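Cellulase (Clostridium cellulovorans, PDB 6UI3) is a GH5 subfamily 4 endoglucanase of broad specificity whose barrel domain, part of a longer protein, probably hydrolyses cellulose and related plant-wall polysaccharides. Local coordinates at residues M100-N105 / D143-D148; Q133-F138 / E185-R190. One frame throughout, in Å; residues are numbered along the deposited sequence.

Contact 1 of 2, residues M100-N105 / D143-D148; sequences MYAIVN and DKLIFD
Ala102 and Leu145, Ile103 and Ile146, and Val104 and Phe147 pair as neighbours on parallel strands 101-105 and 145-148, whose axes approach to 4.6 Å with 29° between their directions. Four backbone hydrogen bonds alternate across the gap: Ala102 N to Lys144 O, Ile146 N to Ala102 O, Val104 N to Ile146 O and Asp148 N to Val104 O. At the N-terminal end, Lys144 runs across the Tyr101 ring at about a right angle; its CG lies 4.0 Å from the ring centroid, a CH-pi contact over the face. Bending at chi4 (70°) turns NZ off the extended chain, and its salt bridge is with Asp99, while Tyr101 OH bonds to Asp22. On the face of Ile103, Ile146 and Asp148, Ile103 CG1 meets Ile146 CB at 3.9 Å, and Ile103 CG2 rests 3.6 Å from Asp148 CB. On the face carrying Ala102, Val104, Leu145 and Phe147, Leu145 CD1 touches Val104 CG2 at 3.9 Å; Ala102 and Val104 pack on Val92 of helix 82-96, and Leu145 on Phe138. Val67 N holds Asn105 OD1 and Arg64 holds Asp148 OD2. Adjacent barrel strands are thus joined by backbone bonds and aliphatic packing, while the polar ends engage neighbouring elements.

Contact 2 of 2, residues Q133-F138 / E185-R190; sequences QIANHF and ENNAKR
Asn187 reaches across to Ala135 and ties the end of helix 120-137 to the turn that precedes strand 192-195, on the outer, helical layer of the TIM barrel. The one hydrogen bond between the segments runs from Asn187 ND2 to Ala135 O, 2.8 Å long with 153° at the hydrogen. The acceptor lies almost in the amide plane of Asn187, but the approach to the carbonyl is unusual: the C=O...N angle is 106° and the donor stands above the carbonyl plane. Close to the helix end, this oxygen also receives a weak bond from Phe138 N. The same amide nitrogen packs 3.6 Å from Ala135 CB and has a second acceptor in Thr183 OG1. With CG beside its own backbone N (chi1 -67°), Asn187 directs its amide at the helix and leaves OD1 for Arg190.

The whole contact buries only 135 Å², both sides summed; its tight part is backed by Phe147 of strand 145-148, which touches Ala135, Asn187 and Arg190. The solvent side is looser. Asn136 is exposed, and its side chain comes no nearer than 5.6 Å to the 185-190 segment; a bound 1,2-ethanediol, probably from the crystallisation liquor, lies about 3 Å from that side chain. Glu185, Ala188 and Lys189 are exposed too and make no contact with the helix end. Phe138 O and Arg190 NH2 are near each other, but the angle is too poor for a hydrogen bond; NH2 bonds to Tyr141 O and to Asn187 OD1. Within the turn, Arg190 bends at chi3 and grips Asn187 side-on, with OD1 exactly in its guanidinium plane: NE to OD1 measures 2.8 Å, and NH2 to OD1 3.1 Å.

The centres of contacts 1 and 2 lie 11 Å apart, on the same side of the chain's centre, and their segments alternate in sequence: 100-105, 133-138, 143-148, 185-190. Strand 101-105, helix 120-137 and strand 145-148 form one beta-alpha-beta unit of the eight-stranded barrel; contact 1 closes its strand pair, and contact 2 joins the end of its helix to the approach to the next strand, 192-195. Two direct links connect the contacts: Leu145 O lies 2.9 Å from Arg190 NH1, a probable hydrogen bond, and Leu145 CD2 packs 3.5 Å from Phe138 CB. Strand 145-148 is thus tied to the residue that ends helix 120-137 and to the loop leading into strand 192-195.

Contact 1 of 2, residues M100-N105 / D143-D148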
loop_
_atom_site.group_PDB
_atom_site.type_symbol
_atom_site.label_atom_id
_atom_site.label_comp_id
_atom_site.label_asym_id
_atom_site.label_seq_id
_atom_site.Cartn_x
_atom_site.Cartn_y
_atom_site.Cartn_z
ATOM N N MET A 100 -7.196 -12.107 7.446
ATOM C CA MET A 100 -6.088 -11.319 6.932
ATOM C C MET A 100 -6.384 -9.845 7.134
ATOM O O MET A 100 -7.540 -9.419 7.112
ATOM C CB MET A 100 -5.904 -11.561 5.433
ATOM C CG MET A 100 -5.608 -12.999 5.087
ATOM S SD MET A 100 -5.777 -13.362 3.312
ATOM C CE MET A 100 -4.096 -13.061 2.884
ATOM N N TYR A 101 -5.327 -9.049 7.288
ATOM C CA TYR A 101 -5.455 -7.602 7.236
ATOM C C TYR A 101 -5.834 -7.175 5.825
ATOM O O TYR A 101 -5.434 -7.795 4.828
ATOM C CB TYR A 101 -4.142 -6.925 7.653
ATOM C CG TYR A 101 -3.896 -7.066 9.132
ATOM C CD1 TYR A 101 -3.206 -8.147 9.640
ATOM C CD2 TYR A 101 -4.415 -6.135 10.028
ATOM C CE1 TYR A 101 -3.020 -8.300 10.992
ATOM C CE2 TYR A 101 -4.233 -6.277 11.380
ATOM C CZ TYR A 101 -3.550 -7.355 11.856
ATOM O OH TYR A 101 -3.398 -7.482 13.207
ATOM N N ALA A 102 -6.619 -6.104 5.744
ATOM C CA ALA A 102 -7.029 -5.491 4.489
ATOM C C ALA A 102 -6.782 -3.998 4.579
ATOM O O ALA A 102 -7.221 -3.357 5.540
ATOM C CB ALA A 102 -8.519 -5.720 4.250
ATOM N N ILE A 103 -6.099 -3.435 3.583
ATOM C CA ILE A 103 -5.818 -1.996 3.530
ATOM C C ILE A 103 -6.614 -1.425 2.367
ATOM O O ILE A 103 -6.485 -1.910 1.240
ATOM C CB ILE A 103 -4.315 -1.715 3.337
ATOM C CG1 ILE A 103 -3.500 -2.237 4.526
ATOM C CG2 ILE A 103 -4.062 -0.216 3.122
ATOM C CD1 ILE A 103 -2.040 -2.477 4.207
ATOM N N VAL A 104 -7.416 -0.385 2.621
ATOM C CA VAL A 104 -8.144 0.350 1.586
ATOM C C VAL A 104 -7.579 1.764 1.509
ATOM O O VAL A 104 -7.280 2.377 2.537
ATOM C CB VAL A 104 -9.651 0.386 1.909
ATOM C CG1 VAL A 104 -10.403 1.312 0.942
ATOM C CG2 VAL A 104 -10.267 -0.986 1.842
ATOM N N ASN A 105 -7.456 2.295 0.288
ATOM C CA ASN A 105 -6.843 3.602 0.089
ATOM C C ASN A 105 -7.643 4.412 -0.934
ATOM O O ASN A 105 -8.744 4.042 -1.336
ATOM C CB ASN A 105 -5.363 3.447 -0.309
ATOM C CG ASN A 105 -5.170 2.931 -1.725
ATOM O OD1 ASN A 105 -6.134 2.725 -2.465
ATOM N ND2 ASN A 105 -3.906 2.700 -2.105
ATOM N N ASP A 143 -10.431 -4.278 13.563
ATOM C CA ASP A 143 -9.107 -3.681 13.488
ATOM C C ASP A 143 -8.218 -4.303 12.426
ATOM O O ASP A 143 -7.106 -3.809 12.219
ATOM C CB ASP A 143 -8.413 -3.701 14.861
ATOM C CG ASP A 143 -8.191 -5.094 15.419
ATOM O OD1 ASP A 143 -8.266 -6.095 14.678
ATOM O OD2 ASP A 143 -7.921 -5.197 16.638
ATOM N N LYS A 144 -8.670 -5.334 11.725
ATOM C CA LYS A 144 -7.895 -5.840 10.598
ATOM C C LYS A 144 -8.110 -5.030 9.327
ATOM O O LYS A 144 -7.355 -5.210 8.369
ATOM C CB LYS A 144 -8.144 -7.327 10.395
ATOM C CG LYS A 144 -7.478 -8.146 11.509
ATOM C CD LYS A 144 -7.098 -9.533 11.062
ATOM C CE LYS A 144 -6.342 -10.271 12.150
ATOM N NZ LYS A 144 -7.227 -10.603 13.287
ATOM N N LEU A 145 -9.066 -4.109 9.312
ATOM C CA LEU A 145 -9.207 -3.135 8.237
ATOM C C LEU A 145 -8.407 -1.883 8.585
ATOM O O LEU A 145 -8.618 -1.272 9.637
ATOM C CB LEU A 145 -10.677 -2.785 8.030
ATOM C CG LEU A 145 -10.962 -1.687 6.991
ATOM C CD1 LEU A 145 -10.507 -2.097 5.610
ATOM C CD2 LEU A 145 -12.449 -1.374 6.985
ATOM N N ILE A 146 -7.515 -1.492 7.683
ATOM C CA ILE A 146 -6.607 -0.362 7.832
ATOM C C ILE A 146 -6.887 0.613 6.690
ATOM O O ILE A 146 -7.195 0.178 5.576
ATOM C CB ILE A 146 -5.155 -0.881 7.733
ATOM C CG1 ILE A 146 -4.842 -1.887 8.846
ATOM C CG2 ILE A 146 -4.154 0.292 7.702
ATOM C CD1 ILE A 146 -3.570 -2.688 8.598
ATOM N N PHE A 147 -6.782 1.916 6.947
ATOM C CA PHE A 147 -6.945 2.939 5.915
ATOM C C PHE A 147 -5.590 3.554 5.563
ATOM O O PHE A 147 -4.745 3.744 6.444
ATOM C CB PHE A 147 -7.867 4.054 6.417
ATOM C CG PHE A 147 -9.298 3.633 6.696
ATOM C CD1 PHE A 147 -9.875 2.527 6.084
ATOM C CD2 PHE A 147 -10.078 4.383 7.571
ATOM C CE1 PHE A 147 -11.216 2.190 6.336
ATOM C CE2 PHE A 147 -11.401 4.046 7.820
ATOM C CZ PHE A 147 -11.962 2.952 7.211
ATOM N N ASP A 148 -5.397 3.893 4.288
ATOM C CA ASP A 148 -4.161 4.468 3.729
ATOM C C ASP A 148 -4.602 5.722 2.983
ATOM O O ASP A 148 -5.353 5.632 2.012
ATOM C CB ASP A 148 -3.527 3.376 2.848
ATOM C CG ASP A 148 -2.386 3.840 1.941
ATOM O OD1 ASP A 148 -1.966 5.022 1.969
ATOM O OD2 ASP A 148 -1.889 2.948 1.176
#

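Contact 2 of 2, residues Q133-F138 / E185-R190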
loop_
_atom_site.group_PDB
_atom_site.type_symbol
_atom_site.label_atom_id
_atom_site.label_comp_id
_atom_site.label_asym_id
_atom_site.label_seq_id
_atom_site.Cartn_x
_atom_site.Cartn_y
_atom_site.Cartn_z
ATOM N N GLN A 133 -17.071 9.323 3.626
ATOM C CA GLN A 133 -17.917 8.238 3.129
ATOM C C GLN A 133 -17.308 6.859 3.370
ATOM O O GLN A 133 -18.007 5.934 3.795
ATOM C CB GLN A 133 -18.175 8.422 1.636
ATOM C CG GLN A 133 -19.067 9.593 1.307
ATOM C CD GLN A 133 -19.139 9.809 -0.183
ATOM O OE1 GLN A 133 -19.929 9.158 -0.859
ATOM N NE2 GLN A 133 -18.298 10.685 -0.702
ATOM N N ILE A 134 -16.030 6.679 3.043
ATOM C CA ILE A 134 -15.397 5.374 3.251
ATOM C C ILE A 134 -15.423 5.021 4.732
ATOM O O ILE A 134 -15.817 3.918 5.129
ATOM C CB ILE A 134 -13.954 5.347 2.701
ATOM C CG1 ILE A 134 -13.915 5.663 1.206
ATOM C CG2 ILE A 134 -13.302 3.977 2.981
ATOM C CD1 ILE A 134 -12.529 5.941 0.684
ATOM N N ALA A 135 -14.976 5.957 5.564
ATOM C CA ALA A 135 -14.934 5.727 7.002
ATOM C C ALA A 135 -16.323 5.411 7.544
ATOM O O ALA A 135 -16.498 4.463 8.320
ATOM C CB ALA A 135 -14.307 6.939 7.692
ATOM N N ASN A 136 -17.330 6.197 7.155
ATOM C CA ASN A 136 -18.669 5.935 7.671
ATOM C C ASN A 136 -19.146 4.547 7.259
ATOM O O ASN A 136 -19.769 3.835 8.055
ATOM C CB ASN A 136 -19.688 6.968 7.183
ATOM C CG ASN A 136 -19.684 8.238 7.986
ATOM O OD1 ASN A 136 -20.089 9.283 7.487
ATOM N ND2 ASN A 136 -19.295 8.151 9.239
ATOM N N HIS A 137 -18.865 4.149 6.015
ATOM C CA HIS A 137 -19.330 2.852 5.536
ATOM C C HIS A 137 -18.747 1.711 6.365
ATOM O O HIS A 137 -19.430 0.713 6.640
ATOM C CB HIS A 137 -18.953 2.659 4.068
ATOM C CG HIS A 137 -19.622 1.476 3.453
ATOM N ND1 HIS A 137 -20.935 1.520 3.051
ATOM C CD2 HIS A 137 -19.193 0.215 3.216
ATOM C CE1 HIS A 137 -21.288 0.334 2.582
ATOM N NE2 HIS A 137 -20.250 -0.474 2.666
ATOM N N PHE A 138 -17.481 1.832 6.749
ATOM C CA PHE A 138 -16.747 0.759 7.402
ATOM C C PHE A 138 -16.542 0.996 8.903
ATOM O O PHE A 138 -15.696 0.332 9.515
ATOM C CB PHE A 138 -15.379 0.588 6.726
ATOM C CG PHE A 138 -15.418 0.027 5.322
ATOM C CD1 PHE A 138 -15.520 -1.343 5.126
ATOM C CD2 PHE A 138 -15.309 0.849 4.204
ATOM C CE1 PHE A 138 -15.534 -1.891 3.857
ATOM C CE2 PHE A 138 -15.324 0.310 2.916
ATOM C CZ PHE A 138 -15.433 -1.071 2.740
ATOM N N GLU A 185 -16.862 5.191 16.439
ATOM C CA GLU A 185 -16.860 3.733 16.629
ATOM C C GLU A 185 -15.432 3.220 16.427
ATOM O O GLU A 185 -14.479 3.797 16.972
ATOM C CB GLU A 185 -17.945 3.070 15.780
ATOM C CG GLU A 185 -19.351 3.550 16.135
ATOM C CD GLU A 185 -20.461 2.783 15.453
ATOM O OE1 GLU A 185 -20.251 1.631 15.021
ATOM O OE2 GLU A 185 -21.576 3.346 15.372
ATOM N N ASN A 186 -15.219 2.169 15.631
ATOM C CA ASN A 186 -13.896 1.570 15.526
ATOM C C ASN A 186 -12.924 2.465 14.775
ATOM O O ASN A 186 -11.709 2.290 14.908
ATOM C CB ASN A 186 -13.981 0.183 14.882
ATOM C CG ASN A 186 -14.420 -0.881 15.857
ATOM O OD1 ASN A 186 -14.603 -0.619 17.049
ATOM N ND2 ASN A 186 -14.615 -2.088 15.353
ATOM N N ASN A 187 -13.416 3.450 14.018
ATOM C CA ASN A 187 -12.520 4.370 13.328
ATOM C C ASN A 187 -11.717 5.235 14.288
ATOM O O ASN A 187 -10.655 5.734 13.909
ATOM C CB ASN A 187 -13.277 5.263 12.351
ATOM C CG ASN A 187 -13.858 4.483 11.198
ATOM O OD1 ASN A 187 -13.379 3.397 10.842
ATOM N ND2 ASN A 187 -14.915 5.014 10.620
ATOM N N ALA A 188 -12.194 5.417 15.514
ATOM C CA ALA A 188 -11.428 6.160 16.512
ATOM C C ALA A 188 -10.187 5.387 16.962
ATOM O O ALA A 188 -9.282 5.996 17.534
ATOM C CB ALA A 188 -12.303 6.547 17.705
ATOM N N LYS A 189 -10.122 4.073 16.700
ATOM C CA LYS A 189 -9.056 3.195 17.187
ATOM C C LYS A 189 -8.350 2.434 16.064
ATOM O O LYS A 189 -7.481 1.594 16.339
ATOM C CB LYS A 189 -9.629 2.197 18.191
ATOM C CG LYS A 189 -10.091 2.830 19.482
ATOM C CD LYS A 189 -10.610 1.766 20.435
ATOM C CE LYS A 189 -11.149 2.374 21.720
ATOM N NZ LYS A 189 -11.673 1.328 22.646
ATOM N N ARG A 190 -8.685 2.724 14.817
ATOM C CA ARG A 190 -8.164 2.009 13.659
ATOM C C ARG A 190 -6.789 2.542 13.258
ATOM O O ARG A 190 -6.553 3.749 13.288
ATOM C CB ARG A 190 -9.140 2.271 12.499
ATOM C CG ARG A 190 -8.834 1.511 11.236
ATOM C CD ARG A 190 -9.903 1.668 10.147
ATOM N NE ARG A 190 -11.284 1.504 10.613
ATOM C CZ ARG A 190 -11.816 0.367 11.052
ATOM N NH1 ARG A 190 -11.105 -0.754 11.094
ATOM N NH2 ARG A 190 -13.068 0.361 11.490
#